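Local coordinates for aggregative adherence fimbrial subunit AggA (Escherichia coli O104:H4 str. C227-11, PDB 4PH8), which forms the major subunit of type I aggregative adherence fimbriae, surface fibres for adhesion to the host that probably bind fibronectin, at residues F36-T41 with M128-A133; V53-T58 with L108-S113; P60-V65 with G92-I97. All coordinates share one frame; numbering follows the deposited sequence.

In the fold
All three contacts belong to one beta sandwich. Contacts 1 and 2 are its buried core, each centred about 3 Å from the centre of the chain, with their own centres about 5 Å apart. Both face strands 34-41 and 108-114, which are neighbours, against strands 124-138 and 52-68, which are neighbours too. Their chemistry is purely apolar. Contact 3 lies about 10 Å from the centre of the chain and is only partly buried. It shares strand 52-68 with contact 2 but uses the short loop that breaks it. Hydrogen bonds and waters hold contact 3, and Trp64 carries it inward to the apolar core.

Contact 1 (F36-T41 with M128-A133); sequences FSAKVT and MILHAA
Met128 meets Phe36 with the methyl at its tip. CG stands anti to the backbone N (chi1 178°), and the chain then bends at chi3 (61°). CE thus reaches the root of the phenylalanine side chain, 3.7 Å from Phe36 CB. It lies obliquely to the ring, 3.8 Å from Phe36 CG. The two side chains slant across one another. The side chain of Met128 also leans on Trp64 and Val112.

Two residues on, Leu130 offers a single branch. Its CD1 meets the methyl of Ala38, with Leu130 CD1 and Ala38 CB 3.6 Å apart. Here a long side chain faces a short one. Leu130 is also packed against Trp64 and Ile151.

At Ala132 the sizes are reversed. Both branches of Val40 come down on one methyl: Ala132 CB is 3.8 Å from Val40 CG2 and 4.1 Å from Val40 CG1. Val16 touches both residues. The CA atoms of Val40 and Ala132 are 7.0 Å apart, against 9.4 Å for those of Phe36 and Met128. The bulkier pair, Phe36 and Met128, lies where the backbones are further apart, and the smaller pair where they are closer.

The strands belong to the two facing layers of a beta sandwich and run nearly parallel, 17° apart. Phe36, Ala38 and Val40 bond through their backbones to strand 108-114, within their own layer. Between these two segments the close side-chain contacts are all carbon to carbon, which implies that shape and exclusion of water, rather than directional bonds, hold them together.

Contact 2 (V53-T58 with L108-S113); sequences VWLWGT and LNASVS
Leu108 and Val53 make the dense end of this contact. Leu108 turns inward and has more of its surface hidden by 53-58 than any other residue of the contact has hidden across it. Its CB lies 3.7 Å from Val53 CG2. The two side chains pass alongside each other, pointing in opposite directions. The CD2 branch of Leu108 goes further and rests over the opposing backbone, 3.9 Å from Val53 O. It also reaches the next inward residue, with Leu108 CD2 4.1 Å from Leu55 CB. One leucine therefore spans two positions of the facing strand.

Leu55 carries the packing one step along. Its chi1 (-166°) sets CG anti to the backbone N, and chi2 (51°) then turns the CD2 branch to the methyl of Ala110. Leu55 CD2 and Ala110 CB are 3.7 Å apart. Ala38 and Val40 of strand 34-41 close in on Leu55 as well, and Trp64 touches both Leu55 and Ala110.

The arrangement is that of an immunoglobulin-like beta sandwich, as in other fimbrial subunits completed by donor-strand complementation. Strands 53-56 and 108-113 lie in different layers, and their segments run only 11° from parallel.

Beyond Ala110 the two segments part. Val112 is still buried, but it packs on Trp64 and Met128. The chain at Gly57 and Thr58 has already turned away, and Thr58 is exposed. The outward sides take no part in the apolar contact and are in part open to solvent. Asn109 and Ser111 point away from the core on one layer. On the other, Trp54 and Trp56 are partly exposed. On that surface the ring of Trp56 stacks with His131 and takes a cation-pi contact from Lys96, while Trp54 meets the ring of Tyr98.

Contact 3 (P60-V65 with G92-I97); sequences PANKWV and GTDAKI
Two successive residues in left-handed backbone conformation, Ala61 and Asn62, present their polar groups to the loop at Asp94 and Ala95. They are the two corner residues of a type I'-like beta turn, closed by the hydrogen bond from Lys63 N to Pro60 O (3.0 Å). Facing it is an Asx turn, in which Asp94 OD2 accepts from Lys96 N at 3.0 Å. A hydrogen bond from Ala95 N to Ala61 O (2.8 Å) joins the two turns, with the donor in the carbonyl plane.

Asp94 OD2 has a second donor. Asn62 ND2 approaches its syn lone pair at 2.8 Å, nearly straight (168°). Asp94 OD2 lies in the plane of the Asn62 amide, although the carboxylate itself is turned 77° from it. Lys96 N comes instead from above the carboxylate plane. The two donors would offset the charge on OD2, while Ala61 O, another acceptor, lies 3.3 Å from Asp94 OD1 and would oppose it.

The aliphatic part of Lys96 runs past the amide of Asn62, and water 2 links Lys96 NZ to Asn62 OD1. Deeper in, Ile97 CD1 sits 4.2 Å from Trp64 CZ2, where the loop meets the sandwich core. Water 1, in the plane of the Trp64 ring, accepts from Trp64 NE1 at 2.9 Å and donates to both Asn62 O and Ala95 O.

Contact 1 (F36-T41 with M128-A133)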
loop_
_atom_site.group_PDB
_atom_site.type_symbol
_atom_site.label_atom_id
_atom_site.label_comp_id
_atom_site.label_asym_id
_atom_site.label_seq_id
_atom_site.Cartn_x
_atom_site.Cartn_y
_atom_site.Cartn_z
ATOM N N PHE A 36 1.247 2.896 9.935
ATOM C CA PHE A 36 1.479 3.398 8.590
ATOM C C PHE A 36 0.325 2.881 7.730
ATOM O O PHE A 36 -0.050 1.721 7.831
ATOM C CB PHE A 36 2.790 2.884 7.993
ATOM C CG PHE A 36 4.004 3.099 8.865
ATOM C CD1 PHE A 36 4.700 4.294 8.828
ATOM C CD2 PHE A 36 4.476 2.084 9.659
ATOM C CE1 PHE A 36 5.825 4.485 9.613
ATOM C CE2 PHE A 36 5.613 2.262 10.453
ATOM C CZ PHE A 36 6.278 3.469 10.422
ATOM N N SER A 37 -0.237 3.737 6.895
ATOM C CA SER A 37 -1.335 3.318 6.073
ATOM C C SER A 37 -1.281 3.957 4.719
ATOM O O SER A 37 -0.605 4.968 4.507
ATOM C CB SER A 37 -2.646 3.618 6.750
ATOM O OG SER A 37 -2.824 4.989 6.947
ATOM N N ALA A 38 -1.965 3.296 3.792
ATOM C CA ALA A 38 -2.051 3.710 2.407
ATOM C C ALA A 38 -3.497 3.558 1.942
ATOM O O ALA A 38 -4.249 2.711 2.437
ATOM C CB ALA A 38 -1.129 2.877 1.538
ATOM N N LYS A 39 -3.860 4.379 0.976
ATOM C CA LYS A 39 -5.202 4.411 0.434
ATOM C C LYS A 39 -5.074 4.594 -1.068
ATOM O O LYS A 39 -4.267 5.395 -1.530
ATOM C CB LYS A 39 -5.973 5.576 1.098
ATOM C CG LYS A 39 -7.186 6.111 0.378
ATOM C CD LYS A 39 -7.913 7.184 1.186
ATOM C CE LYS A 39 -7.181 8.518 1.341
ATOM N NZ LYS A 39 -6.691 9.162 0.113
ATOM N N VAL A 40 -5.860 3.835 -1.827
ATOM C CA VAL A 40 -5.802 3.872 -3.289
ATOM C C VAL A 40 -7.213 4.054 -3.852
ATOM O O VAL A 40 -8.171 3.442 -3.391
ATOM C CB VAL A 40 -5.156 2.583 -3.890
ATOM C CG1 VAL A 40 -4.934 2.762 -5.382
ATOM C CG2 VAL A 40 -3.847 2.270 -3.192
ATOM N N THR A 41 -7.333 4.909 -4.855
ATOM C CA THR A 41 -8.609 5.096 -5.523
ATOM C C THR A 41 -8.331 5.417 -6.979
ATOM O O THR A 41 -7.174 5.428 -7.426
ATOM C CB THR A 41 -9.462 6.189 -4.828
ATOM O OG1 THR A 41 -10.821 6.147 -5.312
ATOM C CG2 THR A 41 -8.860 7.567 -5.018
ATOM N N MET A 128 9.707 3.066 3.347
ATOM C CA MET A 128 8.912 1.904 2.986
ATOM C C MET A 128 8.235 2.186 1.661
ATOM O O MET A 128 7.440 3.105 1.563
ATOM C CB MET A 128 7.879 1.631 4.071
ATOM C CG MET A 128 6.948 0.467 3.796
ATOM S SD MET A 128 6.219 -0.174 5.322
ATOM C CE MET A 128 5.363 1.280 5.879
ATOM N N ILE A 129 8.594 1.412 0.646
ATOM C CA ILE A 129 8.098 1.631 -0.699
ATOM C C ILE A 129 6.803 0.882 -0.863
ATOM O O ILE A 129 6.737 -0.316 -0.598
ATOM C CB ILE A 129 9.079 1.091 -1.752
ATOM C CG1 ILE A 129 10.429 1.786 -1.624
ATOM C CG2 ILE A 129 8.528 1.284 -3.151
ATOM C CD1 ILE A 129 11.540 1.008 -2.296
ATOM N N LEU A 130 5.780 1.584 -1.329
ATOM C CA LEU A 130 4.537 0.935 -1.675
ATOM C C LEU A 130 4.236 1.143 -3.136
ATOM O O LEU A 130 4.509 2.204 -3.705
ATOM C CB LEU A 130 3.398 1.460 -0.822
ATOM C CG LEU A 130 3.482 1.157 0.669
ATOM C CD1 LEU A 130 2.228 1.680 1.328
ATOM C CD2 LEU A 130 3.652 -0.324 0.958
ATOM N N HIS A 131 3.688 0.100 -3.743
ATOM C CA HIS A 131 3.280 0.155 -5.121
ATOM C C HIS A 131 1.777 0.118 -5.145
ATOM O O HIS A 131 1.158 -0.589 -4.347
ATOM C CB HIS A 131 3.795 -1.063 -5.864
ATOM C CG HIS A 131 5.272 -1.064 -6.072
ATOM N ND1 HIS A 131 5.853 -0.568 -7.217
ATOM C CD2 HIS A 131 6.285 -1.529 -5.304
ATOM C CE1 HIS A 131 7.161 -0.729 -7.147
ATOM N NE2 HIS A 131 7.446 -1.296 -5.989
ATOM N N ALA A 132 1.190 0.836 -6.088
ATOM C CA ALA A 132 -0.252 0.799 -6.281
ATOM C C ALA A 132 -0.559 0.735 -7.765
ATOM O O ALA A 132 0.220 1.203 -8.602
ATOM C CB ALA A 132 -0.916 2.015 -5.668
ATOM N N ALA A 133 -1.694 0.150 -8.097
ATOM C CA ALA A 133 -2.103 0.099 -9.492
ATOM C C ALA A 133 -3.603 0.103 -9.629
ATOM O O ALA A 133 -4.335 -0.096 -8.653
ATOM C CB ALA A 133 -1.508 -1.128 -10.194
#

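Contact 2 (V53-T58 with L108-S113)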
loop_
_atom_site.group_PDB
_atom_site.type_symbol
_atom_site.label_atom_id
_atom_site.label_comp_id
_atom_site.label_asym_id
_atom_site.label_seq_id
_atom_site.Cartn_x
_atom_site.Cartn_y
_atom_site.Cartn_z
ATOM N N VAL A 53 -8.351 -1.855 -7.996
ATOM C CA VAL A 53 -7.128 -1.242 -7.539
ATOM C C VAL A 53 -6.312 -2.230 -6.731
ATOM O O VAL A 53 -6.840 -3.209 -6.199
ATOM C CB VAL A 53 -7.364 0.063 -6.764
ATOM C CG1 VAL A 53 -7.891 1.136 -7.688
ATOM C CG2 VAL A 53 -8.292 -0.132 -5.569
ATOM N N TRP A 54 -5.011 -1.963 -6.674
ATOM C CA TRP A 54 -4.038 -2.853 -6.080
ATOM C C TRP A 54 -3.076 -2.067 -5.222
ATOM O O TRP A 54 -2.807 -0.889 -5.489
ATOM C CB TRP A 54 -3.210 -3.543 -7.161
ATOM C CG TRP A 54 -3.987 -4.418 -8.067
ATOM C CD1 TRP A 54 -4.731 -4.033 -9.138
ATOM C CD2 TRP A 54 -4.070 -5.843 -8.005
ATOM N NE1 TRP A 54 -5.290 -5.139 -9.750
ATOM C CE2 TRP A 54 -4.898 -6.261 -9.073
ATOM C CE3 TRP A 54 -3.534 -6.806 -7.147
ATOM C CZ2 TRP A 54 -5.206 -7.602 -9.297
ATOM C CZ3 TRP A 54 -3.838 -8.140 -7.370
ATOM C CH2 TRP A 54 -4.671 -8.521 -8.443
ATOM N N LEU A 55 -2.545 -2.761 -4.223
ATOM C CA LEU A 55 -1.534 -2.249 -3.344
ATOM C C LEU A 55 -0.604 -3.393 -2.992
ATOM O O LEU A 55 -1.057 -4.506 -2.713
ATOM C CB LEU A 55 -2.219 -1.710 -2.101
ATOM C CG LEU A 55 -1.524 -0.840 -1.099
ATOM C CD1 LEU A 55 -0.822 0.351 -1.745
ATOM C CD2 LEU A 55 -2.568 -0.353 -0.105
ATOM N N TRP A 56 0.697 -3.129 -3.009
ATOM C CA TRP A 56 1.662 -4.152 -2.637
ATOM C C TRP A 56 2.978 -3.545 -2.213
ATOM O O TRP A 56 3.287 -2.413 -2.558
ATOM C CB TRP A 56 1.868 -5.204 -3.756
ATOM C CG TRP A 56 2.570 -4.752 -5.024
ATOM C CD1 TRP A 56 3.884 -4.962 -5.354
ATOM C CD2 TRP A 56 1.982 -4.081 -6.158
ATOM N NE1 TRP A 56 4.151 -4.448 -6.600
ATOM C CE2 TRP A 56 3.005 -3.911 -7.121
ATOM C CE3 TRP A 56 0.706 -3.605 -6.447
ATOM C CZ2 TRP A 56 2.789 -3.275 -8.341
ATOM C CZ3 TRP A 56 0.490 -2.975 -7.669
ATOM C CH2 TRP A 56 1.533 -2.813 -8.600
ATOM N N GLY A 57 3.745 -4.333 -1.467
ATOM C CA GLY A 57 5.063 -3.952 -0.997
ATOM C C GLY A 57 6.153 -4.682 -1.763
ATOM O O GLY A 57 5.889 -5.399 -2.736
ATOM N N THR A 58 7.383 -4.496 -1.302
ATOM C CA THR A 58 8.569 -4.986 -1.997
ATOM C C THR A 58 9.181 -6.228 -1.352
ATOM O O THR A 58 10.176 -6.740 -1.840
ATOM C CB THR A 58 9.645 -3.884 -2.030
ATOM O OG1 THR A 58 9.939 -3.469 -0.692
ATOM C CG2 THR A 58 9.148 -2.681 -2.833
ATOM N N LEU A 108 -9.559 1.620 -1.520
ATOM C CA LEU A 108 -8.833 0.529 -0.894
ATOM C C LEU A 108 -7.970 1.121 0.206
ATOM O O LEU A 108 -7.162 2.011 -0.058
ATOM C CB LEU A 108 -7.934 -0.146 -1.915
ATOM C CG LEU A 108 -6.947 -1.210 -1.426
ATOM C CD1 LEU A 108 -7.641 -2.270 -0.608
ATOM C CD2 LEU A 108 -6.260 -1.837 -2.629
ATOM N N ASN A 109 -8.152 0.642 1.433
ATOM C CA ASN A 109 -7.355 1.086 2.572
ATOM C C ASN A 109 -6.615 -0.110 3.157
ATOM O O ASN A 109 -7.163 -1.221 3.267
ATOM C CB ASN A 109 -8.239 1.749 3.653
ATOM C CG ASN A 109 -8.573 3.210 3.350
ATOM O OD1 ASN A 109 -7.721 4.076 3.503
ATOM N ND2 ASN A 109 -9.816 3.487 2.936
ATOM N N ALA A 110 -5.357 0.117 3.501
ATOM C CA ALA A 110 -4.516 -0.890 4.136
ATOM C C ALA A 110 -3.553 -0.227 5.097
ATOM O O ALA A 110 -3.168 0.945 4.931
ATOM C CB ALA A 110 -3.742 -1.693 3.113
ATOM N N SER A 111 -3.163 -0.997 6.100
ATOM C CA SER A 111 -2.212 -0.529 7.099
ATOM C C SER A 111 -1.259 -1.612 7.610
ATOM O O SER A 111 -1.500 -2.811 7.469
ATOM C CB SER A 111 -2.964 0.083 8.268
ATOM O OG SER A 111 -3.652 -0.907 9.001
ATOM N N VAL A 112 -0.131 -1.155 8.149
ATOM C CA VAL A 112 0.787 -2.014 8.886
ATOM C C VAL A 112 1.128 -1.310 10.179
ATOM O O VAL A 112 0.807 -0.128 10.366
ATOM C CB VAL A 112 2.080 -2.343 8.100
ATOM C CG1 VAL A 112 1.776 -3.217 6.891
ATOM C CG2 VAL A 112 2.859 -1.080 7.705
ATOM N N SER A 113 1.786 -2.036 11.070
ATOM C CA SER A 113 2.201 -1.472 12.343
ATOM C C SER A 113 3.552 -2.025 12.755
ATOM O O SER A 113 3.850 -3.209 12.526
ATOM C CB SER A 113 1.161 -1.783 13.418
ATOM O OG SER A 113 1.499 -1.139 14.638
#

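Contact 3 (P60-V65 with G92-I97)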
loop_
_atom_site.group_PDB
_atom_site.type_symbol
_atom_site.label_atom_id
_atom_site.label_comp_id
_atom_site.label_asym_id
_atom_site.label_seq_id
_atom_site.Cartn_x
_atom_site.Cartn_y
_atom_site.Cartn_z
ATOM N N PRO A 60 9.079 -10.246 0.658
ATOM C CA PRO A 60 8.600 -11.571 0.263
ATOM C C PRO A 60 7.090 -11.601 0.331
ATOM O O PRO A 60 6.498 -10.993 1.225
ATOM C CB PRO A 60 9.218 -12.515 1.295
ATOM C CG PRO A 60 9.603 -11.660 2.447
ATOM C CD PRO A 60 9.826 -10.267 1.924
ATOM N N ALA A 61 6.475 -12.255 -0.647
ATOM C CA ALA A 61 5.023 -12.348 -0.729
ATOM C C ALA A 61 4.367 -10.964 -0.757
ATOM O O ALA A 61 3.242 -10.833 -0.352
ATOM C CB ALA A 61 4.467 -13.168 0.425
ATOM N N ASN A 62 5.088 -9.974 -1.280
ATOM C CA ASN A 62 4.616 -8.587 -1.414
ATOM C C ASN A 62 4.303 -7.915 -0.085
ATOM O O ASN A 62 3.556 -6.932 -0.031
ATOM C CB ASN A 62 3.458 -8.533 -2.391
ATOM C CG ASN A 62 3.883 -8.960 -3.786
ATOM O OD1 ASN A 62 4.802 -8.382 -4.373
ATOM N ND2 ASN A 62 3.234 -9.974 -4.316
ATOM N N LYS A 63 4.944 -8.394 0.979
ATOM C CA LYS A 63 4.822 -7.753 2.285
ATOM C C LYS A 63 5.519 -6.387 2.263
ATOM O O LYS A 63 6.319 -6.087 1.386
ATOM C CB LYS A 63 5.338 -8.663 3.410
ATOM C CG LYS A 63 4.398 -9.823 3.666
ATOM C CD LYS A 63 4.854 -10.785 4.752
ATOM C CE LYS A 63 3.975 -12.032 4.723
ATOM N NZ LYS A 63 4.394 -13.077 5.693
ATOM N N TRP A 64 5.146 -5.527 3.191
ATOM C CA TRP A 64 5.662 -4.170 3.198
ATOM C C TRP A 64 6.958 -4.136 3.978
ATOM O O TRP A 64 7.035 -4.726 5.036
ATOM C CB TRP A 64 4.630 -3.251 3.847
ATOM C CG TRP A 64 3.292 -3.197 3.140
ATOM C CD1 TRP A 64 2.816 -4.034 2.169
ATOM C CD2 TRP A 64 2.244 -2.257 3.400
ATOM N NE1 TRP A 64 1.541 -3.660 1.793
ATOM C CE2 TRP A 64 1.170 -2.567 2.531
ATOM C CE3 TRP A 64 2.117 -1.167 4.266
ATOM C CZ2 TRP A 64 -0.018 -1.838 2.518
ATOM C CZ3 TRP A 64 0.930 -0.435 4.249
ATOM C CH2 TRP A 64 -0.129 -0.786 3.377
ATOM N N VAL A 65 7.983 -3.471 3.442
ATOM C CA VAL A 65 9.313 -3.473 4.080
ATOM C C VAL A 65 9.707 -2.074 4.552
ATOM O O VAL A 65 9.858 -1.157 3.755
ATOM C CB VAL A 65 10.393 -4.033 3.134
ATOM C CG1 VAL A 65 11.752 -4.083 3.826
ATOM C CG2 VAL A 65 9.988 -5.412 2.633
ATOM N N GLY A 92 -4.937 -15.348 0.570
ATOM C CA GLY A 92 -3.996 -14.990 1.616
ATOM C C GLY A 92 -2.662 -15.713 1.623
ATOM O O GLY A 92 -1.902 -15.571 2.574
ATOM N N THR A 93 -2.355 -16.484 0.586
ATOM C CA THR A 93 -1.021 -17.068 0.470
ATOM C C THR A 93 -0.004 -15.999 0.061
ATOM O O THR A 93 1.189 -16.162 0.292
ATOM C CB THR A 93 -0.995 -18.260 -0.509
ATOM O OG1 THR A 93 -1.501 -17.855 -1.784
ATOM C CG2 THR A 93 -1.852 -19.396 0.018
ATOM N N ASP A 94 -0.492 -14.901 -0.522
ATOM C CA ASP A 94 0.334 -13.739 -0.849
ATOM C C ASP A 94 -0.292 -12.468 -0.255
ATOM O O ASP A 94 -1.512 -12.400 -0.078
ATOM C CB ASP A 94 0.455 -13.592 -2.359
ATOM C CG ASP A 94 1.570 -12.660 -2.751
ATOM O OD1 ASP A 94 2.752 -13.099 -2.683
ATOM O OD2 ASP A 94 1.263 -11.503 -3.104
ATOM N N ALA A 95 0.538 -11.472 0.046
ATOM C CA ALA A 95 0.054 -10.243 0.698
ATOM C C ALA A 95 -0.343 -9.139 -0.282
ATOM O O ALA A 95 -0.792 -8.084 0.151
ATOM C CB ALA A 95 1.084 -9.711 1.679
ATOM N N LYS A 96 -0.182 -9.355 -1.585
ATOM C CA LYS A 96 -0.660 -8.370 -2.562
ATOM C C LYS A 96 -2.173 -8.192 -2.389
ATOM O O LYS A 96 -2.902 -9.151 -2.176
ATOM C CB LYS A 96 -0.294 -8.782 -3.984
ATOM C CG LYS A 96 -0.809 -7.864 -5.072
ATOM C CD LYS A 96 -0.242 -8.239 -6.435
ATOM C CE LYS A 96 1.198 -7.807 -6.592
ATOM N NZ LYS A 96 1.760 -8.343 -7.866
ATOM N N ILE A 97 -2.631 -6.946 -2.443
ATOM C CA ILE A 97 -4.017 -6.616 -2.135
ATOM C C ILE A 97 -4.716 -6.081 -3.362
ATOM O O ILE A 97 -4.128 -5.295 -4.093
ATOM C CB ILE A 97 -4.046 -5.495 -1.079
ATOM C CG1 ILE A 97 -3.172 -5.881 0.118
ATOM C CG2 ILE A 97 -5.480 -5.168 -0.677
ATOM C CD1 ILE A 97 -2.637 -4.676 0.877
HETATM O O HOH W 1 0.884 -5.925 0.117
HETATM O O HOH W 2 4.723 -8.074 -7.531
#